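Local coordinates for protein ficolin-3 (Homo sapiens, PDB 2J5Z) that recognises sugars such as galactose through a calcium-binding fibrinogen-like domain and probably serves as a pattern-recognition lectin of innate immunity, at residues C15-L19 against V41-M45; W52-R58 against R215-R221; W69-R73 against E125-Y129. All coordinates share one frame; numbering follows the deposited sequence.

Contact 1 (C15-L19 against V41-M45); sequences CRELL and VFCDM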
loop_
_atom_site.group_PDB
_atom_site.type_symbol
_atom_site.label_atom_id
_atom_site.label_comp_id
_atom_site.label_asym_id
_atom_site.label_seq_id
_atom_site.Cartn_x
_atom_site.Cartn_y
_atom_site.Cartn_z
ATOM N N CYS A 15 -9.123 16.277 4.381
ATOM C CA CYS A 15 -9.384 15.398 3.238
ATOM C C CYS A 15 -10.496 15.940 2.346
ATOM O O CYS A 15 -10.512 15.668 1.136
ATOM C CB CYS A 15 -9.694 13.964 3.689
ATOM S SG CYS A 15 -8.293 13.104 4.452
ATOM N N ARG A 16 -11.413 16.715 2.919
ATOM C CA ARG A 16 -12.490 17.306 2.114
ATOM C C ARG A 16 -11.916 18.254 1.078
ATOM O O ARG A 16 -12.367 18.280 -0.065
ATOM C CB ARG A 16 -13.505 18.076 2.958
ATOM C CG ARG A 16 -13.959 17.405 4.213
ATOM C CD ARG A 16 -14.999 18.274 4.925
ATOM N NE ARG A 16 -16.344 17.978 4.439
ATOM C CZ ARG A 16 -17.446 18.077 5.177
ATOM N NH1 ARG A 16 -17.370 18.460 6.445
ATOM N NH2 ARG A 16 -18.626 17.772 4.654
ATOM N N GLU A 17 -10.915 19.034 1.478
ATOM C CA GLU A 17 -10.289 19.996 0.578
ATOM C C GLU A 17 -9.522 19.315 -0.553
ATOM O O GLU A 17 -9.511 19.802 -1.686
ATOM C CB GLU A 17 -9.380 20.961 1.352
ATOM C CG GLU A 17 -10.149 22.046 2.092
ATOM C CD GLU A 17 -9.254 23.023 2.838
ATOM O OE1 GLU A 17 -8.012 22.917 2.731
ATOM O OE2 GLU A 17 -9.800 23.904 3.535
ATOM N N LEU A 18 -8.881 18.191 -0.243
ATOM C CA LEU A 18 -8.186 17.409 -1.248
ATOM C C LEU A 18 -9.197 16.887 -2.262
ATOM O O LEU A 18 -8.960 16.959 -3.465
ATOM C CB LEU A 18 -7.422 16.238 -0.607
ATOM C CG LEU A 18 -6.052 16.646 -0.059
ATOM C CD1 LEU A 18 -5.522 15.611 0.939
ATOM C CD2 LEU A 18 -5.084 16.856 -1.221
ATOM N N LEU A 19 -10.318 16.373 -1.762
ATOM C CA LEU A 19 -11.360 15.825 -2.628
ATOM C C LEU A 19 -11.920 16.909 -3.535
ATOM O O LEU A 19 -12.066 16.707 -4.750
ATOM C CB LEU A 19 -12.478 15.183 -1.807
ATOM C CG LEU A 19 -13.692 14.607 -2.568
ATOM C CD1 LEU A 19 -13.282 13.664 -3.695
ATOM C CD2 LEU A 19 -14.641 13.899 -1.618
ATOM N N VAL A 41 -1.646 11.267 6.009
ATOM C CA VAL A 41 -2.903 10.771 6.560
ATOM C C VAL A 41 -3.597 9.960 5.483
ATOM O O VAL A 41 -3.357 10.178 4.293
ATOM C CB VAL A 41 -3.880 11.924 6.941
ATOM C CG1 VAL A 41 -3.248 12.855 7.986
ATOM C CG2 VAL A 41 -4.272 12.686 5.698
ATOM N N PHE A 42 -4.453 9.035 5.907
ATOM C CA PHE A 42 -5.273 8.266 4.970
ATOM C C PHE A 42 -6.603 8.947 4.770
ATOM O O PHE A 42 -7.356 9.134 5.734
ATOM C CB PHE A 42 -5.500 6.837 5.461
ATOM C CG PHE A 42 -6.179 5.969 4.443
ATOM C CD1 PHE A 42 -5.425 5.250 3.518
ATOM C CD2 PHE A 42 -7.559 5.895 4.386
ATOM C CE1 PHE A 42 -6.038 4.461 2.562
ATOM C CE2 PHE A 42 -8.188 5.103 3.416
ATOM C CZ PHE A 42 -7.413 4.383 2.512
ATOM N N CYS A 43 -6.885 9.338 3.525
ATOM C CA CYS A 43 -8.172 9.953 3.191
ATOM C C CYS A 43 -9.055 8.915 2.526
ATOM O O CYS A 43 -8.636 8.280 1.553
ATOM C CB CYS A 43 -7.982 11.101 2.216
ATOM S SG CYS A 43 -7.093 12.526 2.881
ATOM N N ASP A 44 -10.259 8.738 3.055
ATOM C CA ASP A 44 -11.246 7.887 2.383
ATOM C C ASP A 44 -12.078 8.815 1.522
ATOM O O ASP A 44 -12.827 9.646 2.034
ATOM C CB ASP A 44 -12.110 7.141 3.401
ATOM C CG ASP A 44 -13.182 6.280 2.746
ATOM O OD1 ASP A 44 -13.619 6.610 1.626
ATOM O OD2 ASP A 44 -13.587 5.270 3.365
ATOM N N MET A 45 -11.933 8.684 0.209
ATOM C CA MET A 45 -12.573 9.603 -0.718
ATOM C C MET A 45 -13.857 9.031 -1.305
ATOM O O MET A 45 -14.431 9.614 -2.221
ATOM C CB MET A 45 -11.615 9.952 -1.855
ATOM C CG MET A 45 -10.311 10.634 -1.401
ATOM S SD MET A 45 -10.667 12.034 -0.321
ATOM C CE MET A 45 -9.180 13.017 -0.577
#
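C15, in the first turn of helix 15-20, is joined to C43 by a disulfide that pins this N-terminal helix of the fibrinogen-like domain to strand 38-44, which lies between strands 28-32 and 52-58 of the antiparallel sheet. The SG atoms of C15 and C43 are 2.1 Å apart, with a left-handed C-S-S-C torsion of -77°. In both cysteines SG lies anti to the carbonyl carbon, chi1 -67°, which sends each sulfur across the gap to the other segment. The rest is apolar packing around the bridge. V41 CG2 comes to 4.2 Å from C15 SG, and L18 CD1 lies 4.0 Å from C43 SG; L18 also reaches Y29 and L31 of strand 28-32. Just past the end of the strand, M45 bends at chi2 (-51°) and carries its thioether to the first turn of the helix, where SD lies 3.9 Å from L19 CB. No hydrogen bond crosses between the segments; C15 O is already the acceptor of L19 N within the helix. The methyl of M45 fits between these groups, with CE 3.7 Å from L18 CB and 3.4 Å from C15 O.

Contact 2 (W52-R58 against R215-R221); sequences WLVFQRR and RVRMMLR
L53 and L220 form a hydrogen-bonded pair at one end of two antiparallel strands, 52-58 and 215-220, whose segment axes make an angle of 138° between their N-to-C directions and approach to 4.3 Å. L53 N reaches L220 O at 2.7 Å, and L220 N bonds back to L53 O. Q56-M218 and R58-V216 continue the pairing, but between V54-M219 and Q56-M218 the register slips by one residue: F55 and Q56 both face M218, a classic beta bulge, in which M218 O takes a bond from F55 N and a weak one from Q56 N at 3.4 Å. Placed between backbone N and carbonyl carbon (chi1 66°), the F55 ring stands beside the neighbouring strand and receives M218 CB over one face, a CH-pi contact 3.9 Å from its centroid, while L220 CG approaches CE2 obliquely. These are central strands of the fibrinogen-like domain, and L90 of helix 87-94 covers both F55 and L220. At the C terminus R221 lies over W52: its CB sits above the six-membered ring, and its guanidinium continues across the indole with the planes 23° apart, while E100 pairs with NE and the carbonyls of E48 and G50 hold NH1. M219 CE presses against W52 CB at 3.4 Å. On the face of V54 and M219, R57 and R217 run alongside each other, R57 NH1 and R217 NH1 5.4 Å apart and bridged by one water that accepts from both. D44 and E104 bind R217, E80 of a neighbouring subunit binds R57 NH1, and the S81 carbonyl holds R57 NE.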
loop_
_atom_site.group_PDB
_atom_site.type_symbol
_atom_site.label_atom_id
_atom_site.label_comp_id
_atom_site.label_asym_id
_atom_site.label_seq_id
_atom_site.Cartn_x
_atom_site.Cartn_y
_atom_site.Cartn_z
ATOM N N TRP A 52 -13.104 11.778 4.238
ATOM C CA TRP A 52 -12.880 11.324 5.619
ATOM C C TRP A 52 -11.410 11.091 5.939
ATOM O O TRP A 52 -10.719 10.392 5.214
ATOM C CB TRP A 52 -13.617 10.019 5.886
ATOM C CG TRP A 52 -15.108 10.113 5.794
ATOM C CD1 TRP A 52 -15.881 9.861 4.696
ATOM C CD2 TRP A 52 -16.004 10.436 6.852
ATOM N NE1 TRP A 52 -17.199 10.026 4.999
ATOM C CE2 TRP A 52 -17.311 10.378 6.320
ATOM C CE3 TRP A 52 -15.836 10.775 8.193
ATOM C CZ2 TRP A 52 -18.439 10.649 7.087
ATOM C CZ3 TRP A 52 -16.967 11.058 8.957
ATOM C CH2 TRP A 52 -18.249 10.987 8.399
ATOM N N LEU A 53 -10.948 11.650 7.055
ATOM C CA LEU A 53 -9.591 11.406 7.521
ATOM C C LEU A 53 -9.642 10.208 8.464
ATOM O O LEU A 53 -10.219 10.284 9.545
ATOM C CB LEU A 53 -9.056 12.643 8.258
ATOM C CG LEU A 53 -7.545 12.788 8.445
ATOM C CD1 LEU A 53 -7.239 14.212 8.937
ATOM C CD2 LEU A 53 -7.004 11.715 9.403
ATOM N N VAL A 54 -9.040 9.098 8.052
ATOM C CA VAL A 54 -9.053 7.879 8.847
ATOM C C VAL A 54 -7.884 7.904 9.805
ATOM O O VAL A 54 -6.725 7.899 9.369
ATOM C CB VAL A 54 -8.953 6.629 7.958
ATOM C CG1 VAL A 54 -8.989 5.334 8.811
ATOM C CG2 VAL A 54 -10.078 6.647 6.899
ATOM N N PHE A 55 -8.172 7.925 11.106
ATOM C CA PHE A 55 -7.083 8.068 12.077
ATOM C C PHE A 55 -6.777 6.799 12.871
ATOM O O PHE A 55 -5.801 6.758 13.615
ATOM C CB PHE A 55 -7.308 9.271 13.023
ATOM C CG PHE A 55 -8.499 9.137 13.968
ATOM C CD1 PHE A 55 -8.352 8.566 15.231
ATOM C CD2 PHE A 55 -9.740 9.655 13.613
ATOM C CE1 PHE A 55 -9.445 8.455 16.109
ATOM C CE2 PHE A 55 -10.836 9.568 14.487
ATOM C CZ PHE A 55 -10.681 8.973 15.740
ATOM N N GLN A 56 -7.637 5.787 12.745
ATOM C CA GLN A 56 -7.403 4.489 13.401
ATOM C C GLN A 56 -7.946 3.382 12.505
ATOM O O GLN A 56 -8.974 3.550 11.867
ATOM C CB GLN A 56 -8.089 4.435 14.773
ATOM C CG GLN A 56 -7.705 3.203 15.632
ATOM C CD GLN A 56 -8.736 2.066 15.604
ATOM O OE1 GLN A 56 -9.504 1.914 14.658
ATOM N NE2 GLN A 56 -8.735 1.261 16.654
ATOM N N ARG A 57 -7.239 2.257 12.444
ATOM C CA ARG A 57 -7.698 1.166 11.614
ATOM C C ARG A 57 -7.194 -0.133 12.226
ATOM O O ARG A 57 -6.017 -0.233 12.571
ATOM C CB ARG A 57 -7.171 1.357 10.185
ATOM C CG ARG A 57 -7.689 0.394 9.156
ATOM C CD ARG A 57 -7.455 0.963 7.743
ATOM N NE ARG A 57 -6.048 0.930 7.353
ATOM C CZ ARG A 57 -5.594 1.337 6.172
ATOM N NH1 ARG A 57 -6.433 1.831 5.272
ATOM N NH2 ARG A 57 -4.303 1.261 5.889
ATOM N N ARG A 58 -8.106 -1.092 12.383
ATOM C CA ARG A 58 -7.784 -2.475 12.807
ATOM C C ARG A 58 -8.241 -3.421 11.700
ATOM O O ARG A 58 -9.302 -3.215 11.129
ATOM C CB ARG A 58 -8.536 -2.832 14.084
ATOM C CG ARG A 58 -8.272 -1.925 15.278
ATOM C CD ARG A 58 -6.797 -1.736 15.576
ATOM N NE ARG A 58 -6.144 -2.909 16.196
ATOM C CZ ARG A 58 -6.285 -3.295 17.461
ATOM N NH1 ARG A 58 -7.114 -2.656 18.295
ATOM N NH2 ARG A 58 -5.606 -4.356 17.899
ATOM N N ARG A 215 -12.687 -6.020 11.874
ATOM C CA ARG A 215 -12.161 -4.791 11.276
ATOM C C ARG A 215 -12.836 -3.572 11.886
ATOM O O ARG A 215 -14.053 -3.554 12.060
ATOM C CB ARG A 215 -12.401 -4.776 9.768
ATOM C CG ARG A 215 -11.802 -5.967 9.011
ATOM C CD ARG A 215 -12.209 -5.942 7.542
ATOM N NE ARG A 215 -11.763 -4.716 6.890
ATOM C CZ ARG A 215 -10.648 -4.611 6.170
ATOM N NH1 ARG A 215 -9.857 -5.664 5.999
ATOM N NH2 ARG A 215 -10.327 -3.451 5.616
ATOM N N VAL A 216 -12.048 -2.547 12.191
ATOM C CA VAL A 216 -12.600 -1.310 12.735
ATOM C C VAL A 216 -11.924 -0.136 12.039
ATOM O O VAL A 216 -10.753 -0.228 11.696
ATOM C CB VAL A 216 -12.293 -1.207 14.254
ATOM C CG1 VAL A 216 -12.763 0.131 14.808
ATOM C CG2 VAL A 216 -12.932 -2.377 15.017
ATOM N N ARG A 217 -12.644 0.963 11.834
ATOM C CA ARG A 217 -11.991 2.220 11.437
ATOM C C ARG A 217 -12.615 3.352 12.220
ATOM O O ARG A 217 -13.800 3.292 12.525
ATOM C CB ARG A 217 -12.147 2.519 9.946
ATOM C CG ARG A 217 -11.572 1.464 8.999
ATOM C CD ARG A 217 -11.434 2.030 7.595
ATOM N NE ARG A 217 -12.699 2.429 6.984
ATOM C CZ ARG A 217 -12.768 3.073 5.824
ATOM N NH1 ARG A 217 -11.650 3.376 5.182
ATOM N NH2 ARG A 217 -13.936 3.406 5.296
ATOM N N MET A 218 -11.820 4.373 12.546
ATOM C CA MET A 218 -12.364 5.617 13.112
ATOM C C MET A 218 -11.949 6.767 12.213
ATOM O O MET A 218 -10.776 6.878 11.835
ATOM C CB MET A 218 -11.847 5.851 14.537
ATOM C CG MET A 218 -12.016 4.651 15.485
ATOM S SD MET A 218 -11.321 4.932 17.142
ATOM C CE MET A 218 -12.520 6.057 17.860
ATOM N N MET A 219 -12.891 7.644 11.875
ATOM C CA MET A 219 -12.612 8.619 10.835
ATOM C C MET A 219 -13.325 9.946 11.086
ATOM O O MET A 219 -14.374 9.974 11.728
ATOM C CB MET A 219 -12.994 8.040 9.464
ATOM C CG MET A 219 -14.376 7.401 9.418
ATOM S SD MET A 219 -14.536 5.986 8.260
ATOM C CE MET A 219 -14.310 6.833 6.732
ATOM N N LEU A 220 -12.739 11.028 10.581
ATOM C CA LEU A 220 -13.242 12.387 10.780
ATOM C C LEU A 220 -13.506 13.126 9.484
ATOM O O LEU A 220 -12.756 12.996 8.501
ATOM C CB LEU A 220 -12.195 13.216 11.544
ATOM C CG LEU A 220 -11.726 12.696 12.888
ATOM C CD1 LEU A 220 -10.612 13.594 13.416
ATOM C CD2 LEU A 220 -12.890 12.610 13.874
ATOM N N ARG A 221 -14.543 13.958 9.484
ATOM C CA ARG A 221 -14.786 14.815 8.335
ATOM C C ARG A 221 -15.383 16.157 8.755
ATOM O O ARG A 221 -16.355 16.217 9.515
ATOM C CB ARG A 221 -15.697 14.114 7.325
ATOM C CG ARG A 221 -16.030 14.964 6.107
ATOM C CD ARG A 221 -16.799 14.174 5.050
ATOM N NE ARG A 221 -18.182 13.878 5.439
ATOM C CZ ARG A 221 -19.040 13.211 4.669
ATOM N NH1 ARG A 221 -18.657 12.775 3.475
ATOM N NH2 ARG A 221 -20.282 12.979 5.086
ATOM O OXT ARG A 221 -14.913 17.209 8.327
HETATM O O HOH W 1 -9.292 1.809 5.127
#

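Contact 3 (W69-R73 against E125-Y129); sequences WSSYR and EVDHY. With ACT (acetate ion), chain F.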
loop_
_atom_site.group_PDB
_atom_site.type_symbol
_atom_site.label_atom_id
_atom_site.label_comp_id
_atom_site.label_asym_id
_atom_site.label_seq_id
_atom_site.Cartn_x
_atom_site.Cartn_y
_atom_site.Cartn_z
ATOM N N TRP A 69 2.177 5.806 26.572
ATOM C CA TRP A 69 1.731 7.180 26.402
ATOM C C TRP A 69 2.415 7.843 25.219
ATOM O O TRP A 69 1.752 8.476 24.382
ATOM C CB TRP A 69 2.001 7.983 27.686
ATOM C CG TRP A 69 1.492 9.363 27.605
ATOM C CD1 TRP A 69 2.201 10.486 27.315
ATOM C CD2 TRP A 69 0.139 9.772 27.793
ATOM N NE1 TRP A 69 1.364 11.579 27.304
ATOM C CE2 TRP A 69 0.093 11.164 27.597
ATOM C CE3 TRP A 69 -1.043 9.094 28.097
ATOM C CZ2 TRP A 69 -1.093 11.893 27.707
ATOM C CZ3 TRP A 69 -2.215 9.822 28.210
ATOM C CH2 TRP A 69 -2.233 11.197 28.013
ATOM N N SER A 70 3.742 7.693 25.143
ATOM C CA SER A 70 4.528 8.390 24.118
ATOM C C SER A 70 4.211 7.878 22.729
ATOM O O SER A 70 4.168 8.650 21.763
ATOM C CB SER A 70 6.032 8.281 24.397
ATOM O OG SER A 70 6.444 6.922 24.417
ATOM N N SER A 71 3.993 6.572 22.635
ATOM C CA SER A 71 3.578 5.925 21.394
ATOM C C SER A 71 2.202 6.414 20.945
ATOM O O SER A 71 2.009 6.765 19.785
ATOM C CB SER A 71 3.555 4.409 21.576
ATOM O OG SER A 71 4.873 3.886 21.628
ATOM N N TYR A 72 1.246 6.454 21.867
ATOM C CA TYR A 72 -0.067 6.979 21.520
ATOM C C TYR A 72 -0.005 8.457 21.187
ATOM O O TYR A 72 -0.772 8.941 20.353
ATOM C CB TYR A 72 -1.112 6.670 22.607
ATOM C CG TYR A 72 -1.735 5.341 22.334
ATOM C CD1 TYR A 72 -2.742 5.213 21.376
ATOM C CD2 TYR A 72 -1.244 4.182 22.936
ATOM C CE1 TYR A 72 -3.289 3.989 21.078
ATOM C CE2 TYR A 72 -1.785 2.935 22.642
ATOM C CZ TYR A 72 -2.806 2.853 21.690
ATOM O OH TYR A 72 -3.389 1.650 21.360
ATOM N N ARG A 73 0.912 9.182 21.823
ATOM C CA ARG A 73 1.023 10.616 21.580
ATOM C C ARG A 73 1.494 10.914 20.159
ATOM O O ARG A 73 0.958 11.789 19.485
ATOM C CB ARG A 73 1.987 11.269 22.590
ATOM C CG ARG A 73 2.297 12.738 22.298
ATOM C CD ARG A 73 3.228 13.342 23.387
ATOM N NE ARG A 73 4.540 12.701 23.315
ATOM C CZ ARG A 73 5.273 12.329 24.365
ATOM N NH1 ARG A 73 4.816 12.492 25.609
ATOM N NH2 ARG A 73 6.462 11.755 24.159
ATOM N N GLU A 125 -2.082 17.866 25.625
ATOM C CA GLU A 125 -1.419 16.855 26.449
ATOM C C GLU A 125 -1.503 17.137 27.959
ATOM O O GLU A 125 -1.530 16.209 28.776
ATOM C CB GLU A 125 0.048 16.689 26.042
ATOM C CG GLU A 125 0.689 15.474 26.698
ATOM C CD GLU A 125 2.091 15.195 26.213
ATOM O OE1 GLU A 125 2.634 16.028 25.450
ATOM O OE2 GLU A 125 2.645 14.136 26.597
ATOM N N VAL A 126 -1.523 18.413 28.322
ATOM C CA VAL A 126 -1.674 18.779 29.733
ATOM C C VAL A 126 -2.988 18.251 30.307
ATOM O O VAL A 126 -3.080 17.905 31.493
ATOM C CB VAL A 126 -1.645 20.300 29.943
ATOM C CG1 VAL A 126 -2.945 20.942 29.485
ATOM C CG2 VAL A 126 -1.399 20.608 31.427
ATOM N N ASP A 127 -4.006 18.203 29.455
ATOM C CA ASP A 127 -5.317 17.691 29.824
ATOM C C ASP A 127 -5.456 16.210 29.449
ATOM O O ASP A 127 -6.561 15.663 29.392
ATOM C CB ASP A 127 -6.411 18.535 29.172
ATOM C CG ASP A 127 -6.510 19.930 29.769
ATOM O OD1 ASP A 127 -6.603 20.048 31.011
ATOM O OD2 ASP A 127 -6.505 20.909 29.005
ATOM N N HIS A 128 -4.325 15.563 29.197
ATOM C CA HIS A 128 -4.283 14.133 28.949
ATOM C C HIS A 128 -5.100 13.727 27.725
ATOM O O HIS A 128 -5.665 12.639 27.690
ATOM C CB HIS A 128 -4.782 13.365 30.170
ATOM C CG HIS A 128 -4.194 13.853 31.454
ATOM N ND1 HIS A 128 -2.836 13.872 31.688
ATOM C CD2 HIS A 128 -4.777 14.352 32.569
ATOM C CE1 HIS A 128 -2.607 14.365 32.894
ATOM N NE2 HIS A 128 -3.767 14.667 33.447
ATOM N N TYR A 129 -5.164 14.615 26.741
ATOM C CA TYR A 129 -5.857 14.330 25.465
ATOM C C TYR A 129 -7.290 13.924 25.726
ATOM O O TYR A 129 -7.841 13.035 25.060
ATOM C CB TYR A 129 -5.102 13.287 24.609
ATOM C CG TYR A 129 -3.723 13.751 24.177
ATOM C CD1 TYR A 129 -3.570 14.881 23.375
ATOM C CD2 TYR A 129 -2.573 13.039 24.553
ATOM C CE1 TYR A 129 -2.310 15.323 22.973
ATOM C CE2 TYR A 129 -1.291 13.474 24.142
ATOM C CZ TYR A 129 -1.181 14.613 23.365
ATOM O OH TYR A 129 0.054 15.040 22.959
HETATM C C ACT F . -0.756 20.321 22.998
HETATM O O ACT F . -0.185 20.727 21.935
HETATM O OXT ACT F . -0.841 19.077 23.221
HETATM C CH3 ACT F . -1.327 21.292 23.971
#
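E125 reaches from the loop between strands 112-122 and 131-133 to helix 69-74, a surface contact of the fibrinogen-like domain in which its carboxylate is gripped by W69 and R73. With CG anti to the backbone N (chi1 -169°) and the chain extended beyond it, E125 projects straight at the helix. Its CB lies 3.8 Å from OXT of an acetate ion, probably from the crystallisation liquor, which also accepts a bond from E125 N. CG comes next, in the plane of the W69 indole at its edge and 4.0 Å from NE1. CD follows, 3.6 Å from R73 CD. At the tip OE1 touches R73 CD at 3.4 Å, while OE2 carries two bonds. W69 NE1 donates to it at 2.9 Å on the anti side, with OE2 almost exactly in the indole plane; R73 NH1 meets it at the same length on the syn side, as a salt bridge. The W69 and Y129 rings are offset so far that they hardly overlap, with planes 27° apart and W69 CZ2 3.7 Å from Y129 CD2. R73 CG packs against Y129 OH, which is hydrogen-bonded to E88 of helix 87-94. H128 stacks on H160, and its CA lies at the edge of the W69 ring, by CH2. Two N-H donors converging on one oxygen from different sides should limit the rotation of the carboxylate, and the arginine's charge probably favours its ionised form.

In the fold
From the N terminus, contact 1 closes first: the C15-C43 disulfide brings helix 15-20 back onto strand 38-44. The chain then turns into strand 52-58, the neighbour of 38-44 in the sheet, which pairs with the C-terminal strand 215-220. Contact 2 closes only when 215-221 arrives, so it encloses about three quarters of the modelled chain and sets the C terminus close to the N-terminal helix; contacts 1 and 2 are in series along the chain and joined through their adjacent strands 38-44 and 52-58. Contact 3 opens and closes within that long span, joining helix 69-74 to the 125-129 loop. It lies apart, with centres about 19 Å from contact 2 and 25 Å from contact 1.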